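Local coordinates for protein beta-N-acetylhexosaminidase (Mycobacterium smegmatis, PDB 4YYF) that probably hydrolyses terminal non-reducing N-acetyl-D-hexosamine residues from N-acetyl-beta-D-hexosaminides, as a member of glycoside hydrolase family 3, at residues A319-T323 with T324-P328; L343-G346 with A347-S351. The protein carries 1 engineered substitution. One frame throughout, in Å; residues are numbered along the deposited sequence.

Interaction 1: residues A319-T323 with T324-P328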
ATOM      1  N   ALA A 319       1.554  -6.505   5.126  1.00 11.69           N
ATOM      2  CA  ALA A 319       0.879  -5.844   6.240  1.00 12.98           C
ATOM      3  C   ALA A 319       1.661  -4.609   6.622  1.00 18.89           C
ATOM      4  O   ALA A 319       2.849  -4.694   6.972  1.00 18.21           O
ATOM      5  CB  ALA A 319       0.774  -6.790   7.430  1.00 16.97           C
ATOM      6  N   LEU A 320       0.986  -3.463   6.567  1.00 14.94           N
ATOM      7  CA  LEU A 320       1.622  -2.168   6.755  1.00 12.71           C
ATOM      8  C   LEU A 320       1.113  -1.514   8.038  1.00 14.83           C
ATOM      9  O   LEU A 320      -0.089  -1.505   8.294  1.00 15.07           O
ATOM     10  CB  LEU A 320       1.278  -1.282   5.545  1.00 13.75           C
ATOM     11  CG  LEU A 320       1.700   0.191   5.368  1.00 25.89           C
ATOM     12  CD1 LEU A 320       0.763   1.157   6.034  1.00 30.28           C
ATOM     13  CD2 LEU A 320       3.103   0.454   5.844  1.00 26.23           C
ATOM     14  N   TRP A 321       2.027  -0.981   8.845  1.00 16.79           N
ATOM     15  CA  TRP A 321       1.656  -0.095   9.956  1.00 15.52           C
ATOM     16  C   TRP A 321       2.792   0.891  10.210  1.00 18.08           C
ATOM     17  O   TRP A 321       3.842   0.790   9.579  1.00 15.43           O
ATOM     18  CB  TRP A 321       1.211  -0.872  11.207  1.00 14.41           C
ATOM     19  CG  TRP A 321       2.303  -1.473  12.072  1.00 15.47           C
ATOM     20  CD1 TRP A 321       2.796  -0.962  13.249  1.00 17.35           C
ATOM     21  CD2 TRP A 321       2.988  -2.721  11.858  1.00 17.48           C
ATOM     22  NE1 TRP A 321       3.755  -1.812  13.766  1.00 19.60           N
ATOM     23  CE2 TRP A 321       3.888  -2.894  12.934  1.00 17.89           C
ATOM     24  CE3 TRP A 321       2.931  -3.700  10.857  1.00 18.89           C
ATOM     25  CZ2 TRP A 321       4.735  -4.008  13.028  1.00 14.73           C
ATOM     26  CZ3 TRP A 321       3.768  -4.807  10.954  1.00 17.28           C
ATOM     27  CH2 TRP A 321       4.658  -4.950  12.032  1.00 14.35           C
ATOM     28  N   ILE A 322       2.590   1.873  11.082  1.00 16.32           N
ATOM     29  CA  ILE A 322       3.453   3.050  10.996  1.00 18.95           C
ATOM     30  C   ILE A 322       4.529   3.205  12.067  1.00 15.66           C
ATOM     31  O   ILE A 322       5.148   4.261  12.171  1.00 16.34           O
ATOM     32  CB  ILE A 322       2.647   4.364  10.788  1.00 20.78           C
ATOM     33  CG1 ILE A 322       1.792   4.701  12.011  1.00 18.52           C
ATOM     34  CG2 ILE A 322       1.779   4.256   9.523  1.00 21.42           C
ATOM     35  CD1 ILE A 322       1.109   6.060  11.913  1.00 19.50           C
ATOM     36  N   THR A 323       4.780   2.146  12.831  1.00 17.02           N
ATOM     37  CA  THR A 323       5.830   2.159  13.849  1.00 19.72           C
ATOM     38  C   THR A 323       6.619   0.847  13.837  1.00 21.52           C
ATOM     39  O   THR A 323       6.113  -0.179  13.383  1.00 19.98           O
ATOM     40  CB  THR A 323       5.235   2.370  15.251  1.00 18.68           C
ATOM     41  OG1 THR A 323       4.133   1.469  15.410  1.00 17.53           O
ATOM     42  CG2 THR A 323       4.735   3.806  15.431  1.00 17.30           C
ATOM     43  N   THR A 324       7.844   0.878  14.362  1.00 19.30           N
ATOM     44  CA  THR A 324       8.708  -0.301  14.398  1.00 16.84           C
ATOM     45  C   THR A 324       8.657  -1.061  15.722  1.00 18.64           C
ATOM     46  O   THR A 324       9.125  -2.203  15.793  1.00 17.32           O
ATOM     47  CB  THR A 324      10.175   0.088  14.204  1.00 14.89           C
ATOM     48  OG1 THR A 324      10.546   0.989  15.253  1.00 18.02           O
ATOM     49  CG2 THR A 324      10.391   0.763  12.835  1.00 14.90           C
ATOM     50  N   ALA A 325       8.144  -0.423  16.774  1.00 17.44           N
ATOM     51  CA  ALA A 325       8.196  -1.013  18.124  1.00 21.68           C
ATOM     52  C   ALA A 325       7.560  -2.401  18.202  1.00 23.00           C
ATOM     53  O   ALA A 325       8.008  -3.262  18.955  1.00 20.99           O
ATOM     54  CB  ALA A 325       7.535  -0.097  19.149  1.00 19.66           C
ATOM     55  N   GLU A 326       6.502  -2.614  17.430  1.00 21.82           N
ATOM     56  CA  GLU A 326       5.711  -3.834  17.571  1.00 22.08           C
ATOM     57  C   GLU A 326       6.283  -5.021  16.798  1.00 21.25           C
ATOM     58  O   GLU A 326       5.777  -6.138  16.907  1.00 20.20           O
ATOM     59  CB  GLU A 326       4.269  -3.579  17.118  1.00 19.32           C
ATOM     60  CG  GLU A 326       3.526  -2.525  17.932  1.00 23.29           C
ATOM     61  CD  GLU A 326       3.849  -1.093  17.517  1.00 24.71           C
ATOM     62  OE1 GLU A 326       4.611  -0.888  16.540  1.00 19.71           O
ATOM     63  OE2 GLU A 326       3.336  -0.164  18.179  1.00 25.22           O
ATOM     64  N   VAL A 327       7.332  -4.783  16.016  1.00 15.79           N
ATOM     65  CA  VAL A 327       7.809  -5.805  15.084  1.00 17.25           C
ATOM     66  C   VAL A 327       8.154  -7.156  15.749  1.00 20.30           C
ATOM     67  O   VAL A 327       7.697  -8.198  15.292  1.00 17.38           O
ATOM     68  CB  VAL A 327       8.986  -5.300  14.225  1.00 17.73           C
ATOM     69  CG1 VAL A 327       9.670  -6.466  13.523  1.00 14.78           C
ATOM     70  CG2 VAL A 327       8.492  -4.255  13.203  1.00 12.76           C
ATOM     71  N   PRO A 328       8.939  -7.141  16.835  1.00 16.10           N
ATOM     72  CA  PRO A 328       9.221  -8.475  17.401  1.00 21.86           C
ATOM     73  C   PRO A 328       7.986  -9.191  17.971  1.00 23.49           C
ATOM     74  O   PRO A 328       7.912 -10.413  17.862  1.00 26.36           O
ATOM     75  CB  PRO A 328      10.253  -8.194  18.508  1.00 22.16           C
ATOM     76  CG  PRO A 328      10.215  -6.715  18.750  1.00 21.25           C
ATOM     77  CD  PRO A 328       9.724  -6.075  17.482  1.00 16.51           C
TER
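Trp321 CG sits between its own backbone N and carbonyl carbon (chi1 78°), and this swings the indole along the chain toward the following turn, with its edge at Glu326. Glu326 folds at its second torsion (chi2 81°), which brings the carboxylate back over the loop that precedes it. One oxygen does the work. Glu326 OE1 accepts from Trp321 NE1 at 3.0 Å and from the hydroxyl Thr323 OG1 at 2.7 Å. It lies at the indole edge, almost in the ring plane, and the N-H points at it with an angle of 156°. The indole and carboxylate planes are steeply turned against each other. Trp321 NE1 meets Glu326 OE1 from above the carboxylate plane. Thr323 OG1 arrives on the syn side, closer to that plane and from the same face.

Farther along the indole, Trp321 CZ2 meets the methyl Val327 CG2 at 3.8 Å, obliquely to the ring. Between these side chains the backbone makes a type I beta turn from Thr324 to Val327, with Val327 N bonded to Thr324 O at 3.1 Å. Thr324 itself turns its CB away, and its OG1 bonds to Asp58.

The contact lies where strand 319-321 leaves the sheet of the family 3 TIM-barrel-type domain and the chain turns into helix 327-340. Strand 49-52 and helix 304-314 also pack against Trp321. Trp321 is buried, and its N-H is satisfied by the carboxylate of Glu326. Two donors on one oxygen restrain the Glu326 head group and tie it to the end of the strand and to the loop after it. They would be expected to favour the ionised carboxylate.

Interaction 2: residues L343-G346 with A347-S351. With NA (sodium ion), chain F.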
ATOM      1  N   LEU A 343      -2.440 -19.633  10.444  1.00 26.55           N
ATOM      2  CA  LEU A 343      -1.840 -19.060   9.245  1.00 26.82           C
ATOM      3  C   LEU A 343      -1.206 -20.195   8.459  1.00 26.70           C
ATOM      4  O   LEU A 343      -0.352 -20.903   8.978  1.00 26.59           O
ATOM      5  CB  LEU A 343      -0.775 -18.025   9.621  1.00 26.11           C
ATOM      6  CG  LEU A 343      -0.053 -17.345   8.450  1.00 24.31           C
ATOM      7  CD1 LEU A 343      -1.066 -16.650   7.566  1.00 23.22           C
ATOM      8  CD2 LEU A 343       0.991 -16.351   8.943  1.00 23.35           C
ATOM      9  N   ASN A 344      -1.632 -20.387   7.217  1.00 27.73           N
ATOM     10  CA  ASN A 344      -1.131 -21.503   6.432  1.00 28.11           C
ATOM     11  C   ASN A 344       0.241 -21.193   5.842  1.00 23.01           C
ATOM     12  O   ASN A 344       0.486 -20.071   5.405  1.00 17.35           O
ATOM     13  CB  ASN A 344      -2.109 -21.828   5.306  1.00 35.23           C
ATOM     14  CG  ASN A 344      -1.773 -23.126   4.603  1.00 41.58           C
ATOM     15  OD1 ASN A 344      -1.008 -23.143   3.633  1.00 39.84           O
ATOM     16  ND2 ASN A 344      -2.346 -24.229   5.089  1.00 47.08           N
ATOM     17  N   GLN A 345       1.123 -22.191   5.799  1.00 21.04           N
ATOM     18  CA  GLN A 345       2.444 -22.007   5.189  1.00 26.21           C
ATOM     19  C   GLN A 345       2.345 -21.508   3.739  1.00 21.18           C
ATOM     20  O   GLN A 345       3.172 -20.718   3.282  1.00 18.40           O
ATOM     21  CB  GLN A 345       3.245 -23.314   5.253  1.00 27.92           C
ATOM     22  CG  GLN A 345       4.704 -23.169   4.812  1.00 39.98           C
ATOM     23  CD  GLN A 345       5.463 -22.105   5.599  1.00 51.64           C
ATOM     24  OE1 GLN A 345       5.419 -22.075   6.831  1.00 51.81           O
ATOM     25  NE2 GLN A 345       6.157 -21.217   4.883  1.00 52.79           N
ATOM     26  N   GLY A 346       1.318 -21.962   3.025  1.00 21.18           N
ATOM     27  CA  GLY A 346       1.126 -21.580   1.637  1.00 20.07           C
ATOM     28  C   GLY A 346       0.829 -20.103   1.489  1.00 17.96           C
ATOM     29  O   GLY A 346       1.212 -19.469   0.499  1.00 18.07           O
ATOM     30  N   ALA A 347       0.143 -19.539   2.474  1.00 15.93           N
ATOM     31  CA  ALA A 347      -0.195 -18.120   2.414  1.00 21.30           C
ATOM     32  C   ALA A 347       1.075 -17.298   2.536  1.00 21.12           C
ATOM     33  O   ALA A 347       1.236 -16.262   1.884  1.00 16.06           O
ATOM     34  CB  ALA A 347      -1.163 -17.755   3.511  1.00 21.18           C
ATOM     35  N   VAL A 348       1.973 -17.765   3.396  1.00 18.03           N
ATOM     36  CA  VAL A 348       3.235 -17.081   3.624  1.00 19.63           C
ATOM     37  C   VAL A 348       4.135 -17.197   2.394  1.00 17.42           C
ATOM     38  O   VAL A 348       4.699 -16.197   1.941  1.00 19.07           O
ATOM     39  CB  VAL A 348       3.947 -17.643   4.869  1.00 19.78           C
ATOM     40  CG1 VAL A 348       5.367 -17.087   4.982  1.00 20.40           C
ATOM     41  CG2 VAL A 348       3.159 -17.301   6.103  1.00 18.54           C
ATOM     42  N   ASP A 349       4.246 -18.405   1.850  1.00 17.11           N
ATOM     43  CA  ASP A 349       5.098 -18.628   0.688  1.00 19.85           C
ATOM     44  C   ASP A 349       4.628 -17.853  -0.548  1.00 18.80           C
ATOM     45  O   ASP A 349       5.438 -17.246  -1.244  1.00 17.18           O
ATOM     46  CB  ASP A 349       5.211 -20.121   0.368  1.00 21.77           C
ATOM     47  CG  ASP A 349       6.061 -20.883   1.384  1.00 33.20           C
ATOM     48  OD1 ASP A 349       6.720 -20.249   2.234  1.00 37.62           O
ATOM     49  OD2 ASP A 349       6.072 -22.127   1.322  1.00 30.49           O
ATOM     50  N   ALA A 350       3.325 -17.871  -0.821  1.00 15.46           N
ATOM     51  CA  ALA A 350       2.805 -17.151  -1.991  1.00 17.15           C
ATOM     52  C   ALA A 350       3.100 -15.661  -1.885  1.00 19.15           C
ATOM     53  O   ALA A 350       3.481 -15.016  -2.866  1.00 18.11           O
ATOM     54  CB  ALA A 350       1.310 -17.390  -2.161  1.00 20.34           C
ATOM     55  N   SER A 351       2.912 -15.114  -0.690  1.00 15.51           N
ATOM     56  CA  SER A 351       3.098 -13.684  -0.462  1.00 16.46           C
ATOM     57  C   SER A 351       4.572 -13.311  -0.455  1.00 16.35           C
ATOM     58  O   SER A 351       4.947 -12.217  -0.879  1.00 16.75           O
ATOM     59  CB  SER A 351       2.440 -13.262   0.857  1.00 13.26           C
ATOM     60  OG  SER A 351       1.028 -13.290   0.728  1.00 17.69           O
TER
HETATM   61 NA    NA F 403      -0.490 -14.882   1.191  1.00 20.90          NA
HETATM   62  O   HOH W   1      -1.776 -13.476  -0.083  1.00 32.80           O
HETATM   63  O   HOH W   2      -1.345 -13.780   3.000  1.00 20.65           O
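Asn344 O accepts from Ala347 N at 3.0 Å and, weakly, from Val348 N, and regular helical bonds follow from Asp349 N to Gln345 O and from Ala350 N to Gly346 O. The side chain of Asn344 completes this start. Its CG lies opposite the backbone N (chi1 -170°), and OD1 takes the N-H of Gly346 at 2.7 Å. This is an N-cap, at the head of helix 345-357 in the family 3 N-terminal domain.

Gln345 NE2 donates to Asp349 OD1, one turn further along the helix, at 2.9 Å. Asp349 OD1 lies in the amide plane of Gln345, but NE2 meets it from above the carboxylate plane, and the amide and carboxylate planes are 55° apart. Lys44 makes a long, weak ion pair with the same oxygen. On the inner side, Leu343 CD2 rests on Val348 CG2 at 3.7 Å, the two side chains crossing at about a right angle. Leu338 of helix 327-340 touches both.

The helix also holds a sodium ion. Ala347 O binds it at 2.3 Å and Ser351 OG at 2.2 Å, and two waters are further ligands. The hydroxyl of Ser351 is also hydrogen-bonded to Asp317.

Interaction 1 and interaction 2 follow one another along the chain. The first opens into helix 327-340, and the second starts the next helix, 345-357. Their centres are about 20 Å apart, and their nearest atoms are about 8 Å apart without touching. Helix 327-340 joins them: the residues 324-328 of interaction 1 run into it, while Leu338 near its end packs on Leu343, Gln345 and Val348. The N-terminal region bridges them too, since Leu48 bonds through its backbone to Ala319 and touches Val348 and Ser351. The sodium ion belongs to interaction 2; none of its protein ligands comes from residues 319-328.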